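Local coordinates for protein Plm1 (Streptomyces sp. HK803, PDB 4HXY) that serves as the first-module ketoreductase of phoslactomycin biosynthesis, binding NADPH and probably using it to reduce a beta-keto group on the growing polyketide chain, at residues V62-A67 and V85-S90; G109-G114 and G126-L131; V283-T288 and G331-A336. All coordinates share one frame; numbering follows the deposited sequence.

In the fold
From the N terminus, interaction 1 closes the loop formed by helix 67-77, pairing strand 59-63 with strand 85-90. Interaction 2 follows in series: helix 105-120 leaves strand 85-90 and packs on strand 125-131, the neighbour of 85-90, so the two contacts share a sheet and touch through Thr89 and Asp130. Interaction 3 closes a much longer loop, from 283-288 to 331-336, inside the KR domain. None nests within or crosses another. Helix 105-120 links the strands of interactions 1 and 2 with the cofactor-binding KR region of interaction 3: residues 109-114 face strand 125-131 and also pack on Ala333 and Ala336; interactions 1 and 3 do not touch.

Interaction 1 of 3, residues V62-A67 and V85-S90; sequences VGAGAA and VWCVTS
Val62 is gripped by the neighbouring parallel strand through both of its backbone polar atoms. Its N donates to Trp86 O at 2.8 Å, and its O accepts from Val88 N at 2.8 Å, bracketing Cys87. Ala64 N then donates to Val88 O at 3.2 Å, the straightest of the three bonds (172° at the hydrogen). Cys87 CA adds a weaker CA-H...O contact of 3.2 Å to Val62 O. Cys87 SG stands anti to its backbone N (chi1 -179°), which carries it along the strand to meet Ala64 CB at 3.7 Å. Val62 CG2 lies 4.1 Å from Val85 CG1. Past Ala64 the chains part, and a water bridges them, donating to Ala64 O at 2.7 Å and accepting from Ser90 N.

Helix 67-77 covers the Val62/Cys87 face, with Ala73 on Val62 and Leu70 on Cys87, while Val110 of helix 105-120 reaches Ala64, Cys87 and Thr89. Strand 59-63, helix 67-77 and strand 85-90 form a beta-alpha-beta unit, consistent with the Rossmann-like structural subdomain of modular ketoreductases. The amides and carbonyls of Val62 and Val88, with Ala64 N and Trp86 O, are thus paired strand to strand, water takes over where the pairing ends, and small apolar side chains pack beneath the helices.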
ATOM      1  N   VAL A  62       9.620 -18.556   1.718  1.00  6.83           N
ATOM      2  CA  VAL A  62       8.392 -18.436   0.964  1.00  6.65           C
ATOM      3  C   VAL A  62       8.622 -17.598  -0.269  1.00  7.24           C
ATOM      4  O   VAL A  62       9.054 -16.458  -0.185  1.00  7.76           O
ATOM      5  CB  VAL A  62       7.293 -17.729   1.777  1.00  6.26           C
ATOM      6  CG1 VAL A  62       5.996 -17.678   0.980  1.00  4.58           C
ATOM      7  CG2 VAL A  62       7.074 -18.407   3.142  1.00  7.87           C
ATOM      8  N   GLY A  63       8.286 -18.148  -1.426  1.00  7.63           N
ATOM      9  CA  GLY A  63       8.365 -17.415  -2.667  1.00  7.18           C
ATOM     10  C   GLY A  63       6.972 -16.966  -3.052  1.00  8.34           C
ATOM     11  O   GLY A  63       6.118 -17.821  -3.320  1.00  9.60           O
ATOM     12  N   ALA A  64       6.739 -15.655  -3.055  1.00  8.65           N
ATOM     13  CA  ALA A  64       5.396 -15.091  -3.195  1.00  8.65           C
ATOM     14  C   ALA A  64       5.327 -14.062  -4.310  1.00  8.98           C
ATOM     15  O   ALA A  64       6.134 -13.144  -4.375  1.00  9.78           O
ATOM     16  CB  ALA A  64       4.980 -14.432  -1.901  1.00  9.36           C
ATOM     17  N   GLY A  65       4.357 -14.222  -5.193  1.00  9.98           N
ATOM     18  CA  GLY A  65       4.074 -13.215  -6.204  1.00  9.91           C
ATOM     19  C   GLY A  65       2.904 -12.305  -5.890  1.00  9.70           C
ATOM     20  O   GLY A  65       2.719 -11.285  -6.558  1.00 10.55           O
ATOM     21  N   ALA A  66       2.087 -12.692  -4.906  1.00  8.73           N
ATOM     22  CA  ALA A  66       0.945 -11.885  -4.468  1.00  8.14           C
ATOM     23  C   ALA A  66       0.669 -12.154  -2.994  1.00  7.42           C
ATOM     24  O   ALA A  66       1.114 -13.170  -2.455  1.00  7.20           O
ATOM     25  CB  ALA A  66      -0.275 -12.221  -5.308  1.00  9.03           C
ATOM     26  N   ALA A  67      -0.094 -11.260  -2.370  1.00  6.60           N
ATOM     27  CA  ALA A  67      -0.383 -11.339  -0.934  1.00  6.51           C
ATOM     28  C   ALA A  67      -0.987 -12.696  -0.558  1.00  6.56           C
ATOM     29  O   ALA A  67      -0.657 -13.265   0.482  1.00  6.41           O
ATOM     30  CB  ALA A  67      -1.316 -10.217  -0.529  1.00  5.74           C
ATOM     31  N   VAL A  85      10.593 -17.226   9.356  1.00  9.31           N
ATOM     32  CA  VAL A  85       9.893 -17.262   8.089  1.00  8.71           C
ATOM     33  C   VAL A  85      10.318 -16.071   7.252  1.00  7.86           C
ATOM     34  O   VAL A  85      10.063 -14.913   7.611  1.00  7.34           O
ATOM     35  CB  VAL A  85       8.382 -17.199   8.297  1.00  8.54           C
ATOM     36  CG1 VAL A  85       7.652 -17.190   6.968  1.00  9.43           C
ATOM     37  CG2 VAL A  85       7.928 -18.390   9.166  1.00 10.98           C
ATOM     38  N   TRP A  86      10.950 -16.375   6.135  1.00  7.06           N
ATOM     39  CA  TRP A  86      11.447 -15.368   5.216  1.00  7.17           C
ATOM     40  C   TRP A  86      10.654 -15.464   3.935  1.00  7.53           C
ATOM     41  O   TRP A  86      10.333 -16.574   3.487  1.00  7.91           O
ATOM     42  CB  TRP A  86      12.940 -15.618   4.943  1.00  6.75           C
ATOM     43  CG  TRP A  86      13.819 -15.153   6.037  1.00  9.24           C
ATOM     44  CD1 TRP A  86      14.274 -15.882   7.105  1.00  9.71           C
ATOM     45  CD2 TRP A  86      14.356 -13.832   6.195  1.00  8.76           C
ATOM     46  NE1 TRP A  86      15.046 -15.081   7.920  1.00 10.96           N
ATOM     47  CE2 TRP A  86      15.103 -13.824   7.390  1.00  9.73           C
ATOM     48  CE3 TRP A  86      14.252 -12.654   5.455  1.00  9.95           C
ATOM     49  CZ2 TRP A  86      15.759 -12.679   7.850  1.00 11.70           C
ATOM     50  CZ3 TRP A  86      14.884 -11.522   5.914  1.00 10.86           C
ATOM     51  CH2 TRP A  86      15.640 -11.540   7.092  1.00 10.58           C
ATOM     52  N   CYS A  87      10.345 -14.314   3.342  1.00  7.42           N
ATOM     53  CA  CYS A  87       9.578 -14.253   2.104  1.00  7.33           C
ATOM     54  C   CYS A  87      10.371 -13.508   1.041  1.00  7.73           C
ATOM     55  O   CYS A  87      10.768 -12.355   1.264  1.00  7.58           O
ATOM     56  CB  CYS A  87       8.236 -13.572   2.355  1.00  6.94           C
ATOM     57  SG  CYS A  87       7.201 -13.474   0.872  1.00  9.03           S
ATOM     58  N   VAL A  88      10.599 -14.158  -0.104  1.00  7.25           N
ATOM     59  CA  VAL A  88      11.288 -13.507  -1.231  1.00  8.01           C
ATOM     60  C   VAL A  88      10.311 -13.142  -2.355  1.00  8.15           C
ATOM     61  O   VAL A  88       9.402 -13.898  -2.682  1.00  8.52           O
ATOM     62  CB  VAL A  88      12.444 -14.344  -1.820  1.00  8.91           C
ATOM     63  CG1 VAL A  88      13.600 -14.387  -0.851  1.00 10.54           C
ATOM     64  CG2 VAL A  88      11.976 -15.765  -2.202  1.00  8.36           C
ATOM     65  N   THR A  89      10.507 -11.953  -2.897  1.00  8.16           N
ATOM     66  CA  THR A  89       9.699 -11.400  -3.963  1.00  8.08           C
ATOM     67  C   THR A  89      10.647 -10.891  -5.047  1.00  8.48           C
ATOM     68  O   THR A  89      11.861 -10.944  -4.880  1.00  8.57           O
ATOM     69  CB  THR A  89       8.880 -10.211  -3.466  1.00  8.08           C
ATOM     70  OG1 THR A  89       9.753  -9.196  -2.933  1.00  6.71           O
ATOM     71  CG2 THR A  89       7.925 -10.662  -2.374  1.00  7.77           C
ATOM     72  N   SER A  90      10.074 -10.456  -6.161  1.00  8.98           N
ATOM     73  CA  SER A  90      10.781  -9.695  -7.193  1.00 10.28           C
ATOM     74  C   SER A  90       9.859  -8.593  -7.732  1.00 10.68           C
ATOM     75  O   SER A  90       8.631  -8.763  -7.801  1.00 10.57           O
ATOM     76  CB  SER A  90      11.256 -10.624  -8.327  1.00 10.82           C
ATOM     77  OG  SER A  90      10.139 -11.148  -9.001  1.00 13.69           O
TER
HETATM   78  O   HOH W   1       7.210 -11.405  -6.207  1.00 14.41           O

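Interaction 2 of 3, residues G109-G114 and G126-L131; sequences GVWGLG and GGLVDL
Leu128 carries most of this contact, lying along the indole of Trp111 with the two side chains running in opposite senses. Its CB sits over the six-membered ring, 3.7 Å from the centroid and only 11° off the normal, a CH-pi contact. The branches reach back toward the helix: CD1 is 3.9 Å from Trp111 CE3, and CD2 lies 4.0 Å from Trp111 NE1. CD2 also meets Val110 CG1 at 4.2 Å. CD1 fits close against the backbone of Gly114, where a beta carbon would collide with it. Trp111 CG stands beside its own backbone N (chi1 -79°), which swings the indole off the helix and out to the strand. At Val129 the side chain turns to the other face of the sheet, and only its backbone nears the ring edge. Asp130 comes next: its N lies in the ring plane at the edge, and its CB is 3.7 Å from Trp111 CZ2. The polar ends converge on Thr89, whose OG1 is hydrogen-bonded to both Trp111 NE1 and Asp130 OD1; Arg164 forms a salt bridge to Asp130 OD2. A leucine in place of Trp111 would probably lose the ring face over Leu128 CB, open a gap at Asp130 CB and leave Thr89 without its indole N-H partner. The axes of the two short segments approach to 9.2 Å and run nearly antiparallel (165°), the arrangement of a beta-alpha-beta crossover, here strand 85-90, helix 105-120 and strand 125-131, consistent with the Rossmann-like structural subdomain of modular ketoreductases.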
ATOM      1  N   GLY A 109       1.927  -5.993  -2.848  1.00  4.80           N
ATOM      2  CA  GLY A 109       0.974  -6.430  -1.829  1.00  5.22           C
ATOM      3  C   GLY A 109       1.546  -7.423  -0.829  1.00  5.22           C
ATOM      4  O   GLY A 109       1.150  -7.455   0.334  1.00  4.75           O
ATOM      5  N   VAL A 110       2.484  -8.240  -1.294  1.00  4.61           N
ATOM      6  CA  VAL A 110       3.196  -9.182  -0.431  1.00  5.11           C
ATOM      7  C   VAL A 110       3.867  -8.429   0.718  1.00  4.37           C
ATOM      8  O   VAL A 110       3.842  -8.870   1.874  1.00  4.91           O
ATOM      9  CB  VAL A 110       4.266  -9.948  -1.201  1.00  5.17           C
ATOM     10  CG1 VAL A 110       5.026 -10.841  -0.266  1.00  5.51           C
ATOM     11  CG2 VAL A 110       3.639 -10.854  -2.322  1.00  4.84           C
ATOM     12  N   TRP A 111       4.498  -7.300   0.389  1.00  4.61           N
ATOM     13  CA  TRP A 111       5.196  -6.485   1.392  1.00  5.02           C
ATOM     14  C   TRP A 111       4.214  -5.829   2.370  1.00  5.04           C
ATOM     15  O   TRP A 111       4.483  -5.738   3.577  1.00  5.40           O
ATOM     16  CB  TRP A 111       6.088  -5.437   0.703  1.00  4.85           C
ATOM     17  CG  TRP A 111       7.346  -6.044   0.236  1.00  6.27           C
ATOM     18  CD1 TRP A 111       7.482  -7.062  -0.669  1.00  5.77           C
ATOM     19  CD2 TRP A 111       8.665  -5.728   0.676  1.00  4.72           C
ATOM     20  NE1 TRP A 111       8.791  -7.383  -0.825  1.00  7.58           N
ATOM     21  CE2 TRP A 111       9.548  -6.569  -0.024  1.00  4.66           C
ATOM     22  CE3 TRP A 111       9.196  -4.772   1.556  1.00  6.46           C
ATOM     23  CZ2 TRP A 111      10.915  -6.516   0.150  1.00  5.42           C
ATOM     24  CZ3 TRP A 111      10.566  -4.749   1.730  1.00  5.97           C
ATOM     25  CH2 TRP A 111      11.404  -5.575   1.001  1.00  5.86           C
ATOM     26  N   GLY A 112       3.066  -5.387   1.874  1.00  4.83           N
ATOM     27  CA  GLY A 112       2.052  -4.814   2.759  1.00  4.38           C
ATOM     28  C   GLY A 112       1.620  -5.824   3.798  1.00  4.09           C
ATOM     29  O   GLY A 112       1.565  -5.522   4.983  1.00  5.00           O
ATOM     30  N   LEU A 113       1.327  -7.043   3.350  1.00  4.40           N
ATOM     31  CA  LEU A 113       0.910  -8.100   4.245  1.00  4.80           C
ATOM     32  C   LEU A 113       2.037  -8.577   5.159  1.00  4.43           C
ATOM     33  O   LEU A 113       1.825  -8.809   6.347  1.00  5.72           O
ATOM     34  CB  LEU A 113       0.343  -9.276   3.440  1.00  4.65           C
ATOM     35  CG  LEU A 113      -0.339 -10.317   4.312  1.00  7.58           C
ATOM     36  CD1 LEU A 113      -1.641 -10.787   3.609  1.00 12.27           C
ATOM     37  CD2 LEU A 113       0.600 -11.457   4.611  1.00  9.83           C
ATOM     38  N   GLY A 114       3.232  -8.716   4.603  1.00  4.75           N
ATOM     39  CA  GLY A 114       4.388  -9.204   5.339  1.00  4.56           C
ATOM     40  C   GLY A 114       4.750  -8.333   6.526  1.00  4.28           C
ATOM     41  O   GLY A 114       5.077  -8.830   7.593  1.00  5.02           O
ATOM     42  N   GLY A 126      10.700 -13.699   9.964  1.00  7.77           N
ATOM     43  CA  GLY A 126      12.045 -13.382   9.603  1.00  7.99           C
ATOM     44  C   GLY A 126      12.093 -12.036   8.918  1.00  8.08           C
ATOM     45  O   GLY A 126      12.567 -11.036   9.486  1.00  9.28           O
ATOM     46  N   GLY A 127      11.545 -11.989   7.710  1.00  7.36           N
ATOM     47  CA  GLY A 127      11.545 -10.760   6.956  1.00  7.02           C
ATOM     48  C   GLY A 127      11.210 -10.920   5.487  1.00  6.71           C
ATOM     49  O   GLY A 127      10.850 -12.018   5.016  1.00  6.68           O
ATOM     50  N   LEU A 128      11.375  -9.814   4.774  1.00  6.24           N
ATOM     51  CA  LEU A 128      11.112  -9.703   3.336  1.00  5.84           C
ATOM     52  C   LEU A 128      12.412  -9.400   2.614  1.00  6.48           C
ATOM     53  O   LEU A 128      13.191  -8.556   3.070  1.00  5.81           O
ATOM     54  CB  LEU A 128      10.117  -8.563   3.073  1.00  6.09           C
ATOM     55  CG  LEU A 128       8.696  -8.826   3.561  1.00  5.02           C
ATOM     56  CD1 LEU A 128       7.937  -7.542   4.009  1.00  5.39           C
ATOM     57  CD2 LEU A 128       7.937  -9.554   2.448  1.00  8.55           C
ATOM     58  N   VAL A 129      12.653 -10.098   1.500  1.00  6.24           N
ATOM     59  CA  VAL A 129      13.773  -9.794   0.617  1.00  7.02           C
ATOM     60  C   VAL A 129      13.319  -9.733  -0.828  1.00  7.67           C
ATOM     61  O   VAL A 129      12.797 -10.708  -1.353  1.00  9.13           O
ATOM     62  CB  VAL A 129      14.911 -10.802   0.731  1.00  7.39           C
ATOM     63  CG1 VAL A 129      16.146 -10.266  -0.034  1.00  7.94           C
ATOM     64  CG2 VAL A 129      15.265 -11.083   2.204  1.00  7.20           C
ATOM     65  N   ASP A 130      13.543  -8.588  -1.468  1.00  7.87           N
ATOM     66  CA  ASP A 130      13.187  -8.407  -2.870  1.00  8.16           C
ATOM     67  C   ASP A 130      14.437  -8.650  -3.739  1.00  8.86           C
ATOM     68  O   ASP A 130      15.469  -8.009  -3.550  1.00  9.76           O
ATOM     69  CB  ASP A 130      12.594  -7.033  -3.133  1.00  8.10           C
ATOM     70  CG  ASP A 130      12.032  -6.917  -4.541  1.00  8.63           C
ATOM     71  OD1 ASP A 130      10.945  -7.503  -4.822  1.00  8.38           O
ATOM     72  OD2 ASP A 130      12.684  -6.240  -5.355  1.00  9.50           O
ATOM     73  N   LEU A 131      14.340  -9.591  -4.663  1.00  9.14           N
ATOM     74  CA  LEU A 131      15.476 -10.003  -5.471  1.00  9.39           C
ATOM     75  C   LEU A 131      15.239  -9.593  -6.919  1.00 10.00           C
ATOM     76  O   LEU A 131      14.111  -9.389  -7.335  1.00  9.86           O
ATOM     77  CB  LEU A 131      15.628 -11.530  -5.430  1.00  9.68           C
ATOM     78  CG  LEU A 131      15.782 -12.163  -4.049  1.00 10.61           C
ATOM     79  CD1 LEU A 131      15.867 -13.660  -4.199  1.00 12.05           C
ATOM     80  CD2 LEU A 131      16.994 -11.628  -3.316  1.00 10.03           C
TER

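Interaction 3 of 3, residues V283-T288 and G331-A336; sequences VRIAET and GQAGYA. With NDP (NADPH dihydro-nicotinamide-adenine-dinucleotide phosphate), chain C.
Val283 N donates to Gly331 O at 2.9 Å, the one direct hydrogen bond between these segments, and it arrives in the carbonyl plane on a lone pair. A second polar link goes through water, which donates to Val283 O at 2.7 Å and accepts from Ala333 N at 3.0 Å, so a first-turn amide of helix 333-351 is satisfied. Inside 283-288, Arg284 O accepts from Thr288 OG1 and from Glu287 N, which approach from opposite faces of its plane and hold the short 3-10 turn.

Bent at chi2 and chi3, the Arg284 chain folds back over Gly331, with NE 3.3 Å from Gly331 CA and a guanidinium face over Gly331 N. Arg284 NE and Gly331 N are both donors, so their approach is packing and not a hydrogen bond. Arg284 NH2 forms a salt bridge with Asp282 OD1, and NE has a long, weak ion pair with Glu120. Glu120, at the end of helix 105-120, accepts hydrogen bonds from Gly331 N and Ile285 N, clasping both segments. A beta carbon on Gly331 would run into Arg284 NH2; at the backbone angles of Gly331 (phi 84°) it would also be jammed against the preceding carbonyl O.

The apolar part is small: Ile285 CG1 touches Ala333 CB at 3.6 Å, against Val116 and Ala117 of helix 105-120.

Cofactor contact comes from Tyr335. With CG anti to the backbone N (chi1 -173°), its ring presents an edge to the ribose, and OH shares a hydrogen bond of 2.8 Å with O2D of NDP. Lys300 NZ is also hydrogen-bonded to the cofactor. Tyr335 and Asn339 fit the YxxxN pattern, and with Lys300 the arrangement is consistent with the nicotinamide-ribose site of polyketide ketoreductases, members of the short-chain dehydrogenase/reductase family.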
ATOM      1  N   VAL A 283      -9.022  -7.956  11.203  1.00 12.22           N
ATOM      2  CA  VAL A 283      -8.981  -9.415  11.192  1.00 11.81           C
ATOM      3  C   VAL A 283      -7.519  -9.863  11.157  1.00 11.53           C
ATOM      4  O   VAL A 283      -6.791  -9.524  10.225  1.00 12.04           O
ATOM      5  CB  VAL A 283      -9.723  -9.988   9.954  1.00 11.36           C
ATOM      6  CG1 VAL A 283      -9.878 -11.508  10.057  1.00 12.01           C
ATOM      7  CG2 VAL A 283     -11.085  -9.303   9.796  1.00 12.60           C
ATOM      8  N   ARG A 284      -7.097 -10.649  12.147  1.00 11.18           N
ATOM      9  CA  ARG A 284      -5.729 -11.173  12.161  1.00 11.72           C
ATOM     10  C   ARG A 284      -5.496 -12.103  10.984  1.00 10.43           C
ATOM     11  O   ARG A 284      -6.436 -12.704  10.460  1.00  9.81           O
ATOM     12  CB  ARG A 284      -5.435 -11.918  13.470  1.00 12.84           C
ATOM     13  CG  ARG A 284      -5.563 -11.082  14.764  1.00 18.57           C
ATOM     14  CD  ARG A 284      -4.649  -9.866  14.864  1.00 25.71           C
ATOM     15  NE  ARG A 284      -5.409  -8.603  14.860  1.00 31.58           N
ATOM     16  CZ  ARG A 284      -5.385  -7.657  15.807  1.00 34.59           C
ATOM     17  NH1 ARG A 284      -4.602  -7.757  16.883  1.00 36.25           N
ATOM     18  NH2 ARG A 284      -6.149  -6.573  15.668  1.00 34.72           N
ATOM     19  N   ILE A 285      -4.233 -12.252  10.592  1.00  9.72           N
ATOM     20  CA  ILE A 285      -3.856 -13.129   9.509  1.00  9.43           C
ATOM     21  C   ILE A 285      -4.376 -14.538   9.769  1.00 10.04           C
ATOM     22  O   ILE A 285      -4.872 -15.192   8.838  1.00  9.36           O
ATOM     23  CB  ILE A 285      -2.307 -13.168   9.326  1.00  8.76           C
ATOM     24  CG1 ILE A 285      -1.839 -11.856   8.687  1.00  9.07           C
ATOM     25  CG2 ILE A 285      -1.865 -14.400   8.501  1.00 10.86           C
ATOM     26  CD1 ILE A 285      -0.343 -11.591   8.837  1.00  9.23           C
ATOM     27  N   ALA A 286      -4.293 -14.970  11.024  1.00 11.04           N
ATOM     28  CA  ALA A 286      -4.737 -16.318  11.404  1.00 12.35           C
ATOM     29  C   ALA A 286      -6.221 -16.568  11.127  1.00 13.30           C
ATOM     30  O   ALA A 286      -6.616 -17.726  10.959  1.00 15.03           O
ATOM     31  CB  ALA A 286      -4.440 -16.596  12.870  1.00 12.85           C
ATOM     32  N   GLU A 287      -7.022 -15.499  11.117  1.00 13.72           N
ATOM     33  CA  GLU A 287      -8.450 -15.584  10.893  1.00 14.12           C
ATOM     34  C   GLU A 287      -8.857 -15.137   9.482  1.00 13.24           C
ATOM     35  O   GLU A 287     -10.044 -15.131   9.175  1.00 13.81           O
ATOM     36  CB  GLU A 287      -9.202 -14.717  11.912  1.00 15.13           C
ATOM     37  CG  GLU A 287      -9.369 -15.341  13.305  1.00 20.76           C
ATOM     38  CD  GLU A 287      -8.078 -15.649  14.010  1.00 27.45           C
ATOM     39  OE1 GLU A 287      -7.766 -16.851  14.182  1.00 32.96           O
ATOM     40  OE2 GLU A 287      -7.375 -14.695  14.414  1.00 32.93           O
ATOM     41  N   THR A 288      -7.893 -14.756   8.654  1.00 12.00           N
ATOM     42  CA  THR A 288      -8.164 -14.275   7.288  1.00 11.62           C
ATOM     43  C   THR A 288      -7.977 -15.374   6.244  1.00 10.67           C
ATOM     44  O   THR A 288      -6.867 -15.851   6.040  1.00 10.99           O
ATOM     45  CB  THR A 288      -7.237 -13.101   6.913  1.00 11.98           C
ATOM     46  OG1 THR A 288      -7.383 -12.041   7.856  1.00 12.79           O
ATOM     47  CG2 THR A 288      -7.614 -12.553   5.546  1.00 11.65           C
ATOM     48  N   GLY A 331      -4.012  -6.602  12.604  1.00  9.73           N
ATOM     49  CA  GLY A 331      -5.396  -6.711  12.161  1.00  9.97           C
ATOM     50  C   GLY A 331      -5.668  -6.173  10.775  1.00 10.15           C
ATOM     51  O   GLY A 331      -6.779  -6.322  10.260  1.00 10.45           O
ATOM     52  N   GLN A 332      -4.642  -5.597  10.142  1.00  9.75           N
ATOM     53  CA  GLN A 332      -4.814  -4.924   8.846  1.00  9.38           C
ATOM     54  C   GLN A 332      -4.120  -5.587   7.632  1.00  9.52           C
ATOM     55  O   GLN A 332      -3.837  -4.924   6.626  1.00 10.01           O
ATOM     56  CB  GLN A 332      -4.365  -3.471   8.998  1.00  9.32           C
ATOM     57  CG  GLN A 332      -5.199  -2.736  10.003  1.00 10.36           C
ATOM     58  CD  GLN A 332      -5.193  -1.248   9.831  1.00 12.57           C
ATOM     59  OE1 GLN A 332      -4.215  -0.661   9.376  1.00 11.78           O
ATOM     60  NE2 GLN A 332      -6.307  -0.623  10.181  1.00 15.74           N
ATOM     61  N   ALA A 333      -3.894  -6.897   7.679  1.00  9.86           N
ATOM     62  CA  ALA A 333      -3.220  -7.590   6.572  1.00 10.05           C
ATOM     63  C   ALA A 333      -3.758  -7.236   5.172  1.00  8.86           C
ATOM     64  O   ALA A 333      -2.983  -6.857   4.292  1.00  7.78           O
ATOM     65  CB  ALA A 333      -3.258  -9.111   6.783  1.00 10.71           C
ATOM     66  N   GLY A 334      -5.071  -7.356   4.969  1.00  8.55           N
ATOM     67  CA  GLY A 334      -5.674  -7.071   3.674  1.00  8.15           C
ATOM     68  C   GLY A 334      -5.688  -5.592   3.338  1.00  7.69           C
ATOM     69  O   GLY A 334      -5.498  -5.202   2.189  1.00  7.18           O
ATOM     70  N   TYR A 335      -5.924  -4.766   4.353  1.00  7.24           N
ATOM     71  CA  TYR A 335      -5.946  -3.317   4.171  1.00  6.73           C
ATOM     72  C   TYR A 335      -4.536  -2.857   3.785  1.00  6.35           C
ATOM     73  O   TYR A 335      -4.327  -2.128   2.815  1.00  5.62           O
ATOM     74  CB  TYR A 335      -6.397  -2.657   5.448  1.00  6.50           C
ATOM     75  CG  TYR A 335      -6.628  -1.173   5.357  1.00  6.73           C
ATOM     76  CD1 TYR A 335      -7.512  -0.640   4.439  1.00  6.46           C
ATOM     77  CD2 TYR A 335      -5.982  -0.314   6.229  1.00  8.38           C
ATOM     78  CE1 TYR A 335      -7.746   0.729   4.370  1.00  6.86           C
ATOM     79  CE2 TYR A 335      -6.186   1.041   6.167  1.00  7.83           C
ATOM     80  CZ  TYR A 335      -7.086   1.558   5.245  1.00  7.33           C
ATOM     81  OH  TYR A 335      -7.289   2.903   5.213  1.00  9.55           O
ATOM     82  N   ALA A 336      -3.556  -3.321   4.540  1.00  5.07           N
ATOM     83  CA  ALA A 336      -2.153  -2.982   4.276  1.00  4.53           C
ATOM     84  C   ALA A 336      -1.726  -3.446   2.885  1.00  4.62           C
ATOM     85  O   ALA A 336      -1.056  -2.731   2.154  1.00  5.41           O
ATOM     86  CB  ALA A 336      -1.224  -3.612   5.363  1.00  4.81           C
TER
HETATM   87  PA  NDP C 501     -15.664   5.516   3.845  1.00 12.23           P
HETATM   88  O1A NDP C 501     -16.456   6.649   4.405  1.00 13.80           O
HETATM   89  O2A NDP C 501     -16.058   4.118   4.215  1.00 11.30           O
HETATM   90  O5B NDP C 501     -15.651   5.627   2.252  1.00 11.19           O
HETATM   91  C5B NDP C 501     -15.357   4.494   1.461  1.00 12.82           C
HETATM   92  C4B NDP C 501     -16.171   4.577   0.203  1.00 11.40           C
HETATM   93  O4B NDP C 501     -15.870   3.490  -0.648  1.00  8.96           O
HETATM   94  C3B NDP C 501     -17.658   4.497   0.453  1.00 13.42           C
HETATM   95  O3B NDP C 501     -18.278   5.578  -0.271  1.00 15.33           O
HETATM   96  C2B NDP C 501     -18.087   3.161  -0.111  1.00 10.16           C
HETATM   97  O2B NDP C 501     -19.423   3.351  -0.527  1.00 11.30           O
HETATM   98  C1B NDP C 501     -17.061   3.005  -1.231  1.00  9.11           C
HETATM   99  N9A NDP C 501     -16.877   1.660  -1.762  1.00  7.70           N
HETATM  100  C8A NDP C 501     -16.500   0.519  -1.088  1.00  7.49           C
HETATM  101  N7A NDP C 501     -16.472  -0.513  -1.958  1.00  7.76           N
HETATM  102  C5A NDP C 501     -16.804  -0.035  -3.201  1.00  7.73           C
HETATM  103  C6A NDP C 501     -16.923  -0.619  -4.452  1.00  6.52           C
HETATM  104  N6A NDP C 501     -16.705  -1.905  -4.703  1.00  6.73           N
HETATM  105  N1A NDP C 501     -17.307   0.184  -5.512  1.00  7.17           N
HETATM  106  C2A NDP C 501     -17.529   1.545  -5.335  1.00  5.95           C
HETATM  107  N3A NDP C 501     -17.421   2.133  -4.102  1.00  7.42           N
HETATM  108  C4A NDP C 501     -17.053   1.336  -3.063  1.00  8.44           C
HETATM  109  O3  NDP C 501     -14.106   5.657   4.225  1.00 11.17           O
HETATM  110  PN  NDP C 501     -13.207   6.963   4.224  1.00 12.40           P
HETATM  111  O1N NDP C 501     -12.648   7.086   5.589  1.00 15.38           O
HETATM  112  O2N NDP C 501     -13.852   8.141   3.611  1.00 14.07           O
HETATM  113  O5D NDP C 501     -11.929   6.512   3.376  1.00 15.12           O
HETATM  114  C5D NDP C 501     -11.911   6.578   1.974  1.00 14.82           C
HETATM  115  C4D NDP C 501     -10.543   6.124   1.493  1.00 12.35           C
HETATM  116  O4D NDP C 501      -9.517   6.787   2.211  1.00 11.63           O
HETATM  117  C3D NDP C 501     -10.326   4.646   1.712  1.00 12.04           C
HETATM  118  O3D NDP C 501      -9.799   4.080   0.550  1.00 14.77           O
HETATM  119  C2D NDP C 501      -9.306   4.561   2.829  1.00 12.84           C
HETATM  120  O2D NDP C 501      -8.501   3.403   2.763  1.00 14.33           O
HETATM  121  C1D NDP C 501      -8.550   5.863   2.665  1.00 12.33           C
HETATM  122  N1N NDP C 501      -7.993   6.340   3.939  1.00 11.07           N
HETATM  123  C2N NDP C 501      -8.808   6.837   4.916  1.00  9.58           C
HETATM  124  C3N NDP C 501      -8.333   7.148   6.191  1.00 10.59           C
HETATM  125  C7N NDP C 501      -9.202   7.758   7.221  1.00 11.03           C
HETATM  126  O7N NDP C 501      -8.560   8.215   8.350  1.00 11.88           O
HETATM  127  N7N NDP C 501     -10.522   7.848   7.151  1.00 12.14           N
HETATM  128  C4N NDP C 501      -6.843   7.242   6.381  1.00  9.76           C
HETATM  129  C5N NDP C 501      -6.043   6.689   5.248  1.00  9.96           C
HETATM  130  C6N NDP C 501      -6.639   6.285   4.076  1.00 10.14           C
HETATM  131  P2B NDP C 501     -20.413   2.145  -0.883  1.00 13.15           P
HETATM  132  O1X NDP C 501     -21.753   2.812  -1.094  1.00 13.44           O
HETATM  133  O2X NDP C 501     -20.463   1.126   0.264  1.00 13.76           O
HETATM  134  O3X NDP C 501     -19.941   1.434  -2.083  1.00 10.20           O
HETATM  135  O   HOH W   2      -4.155  -8.912   9.823  1.00  8.82           O
HETATM  136  O   HOH W   3      -6.873  -8.861   7.079  1.00 18.54           O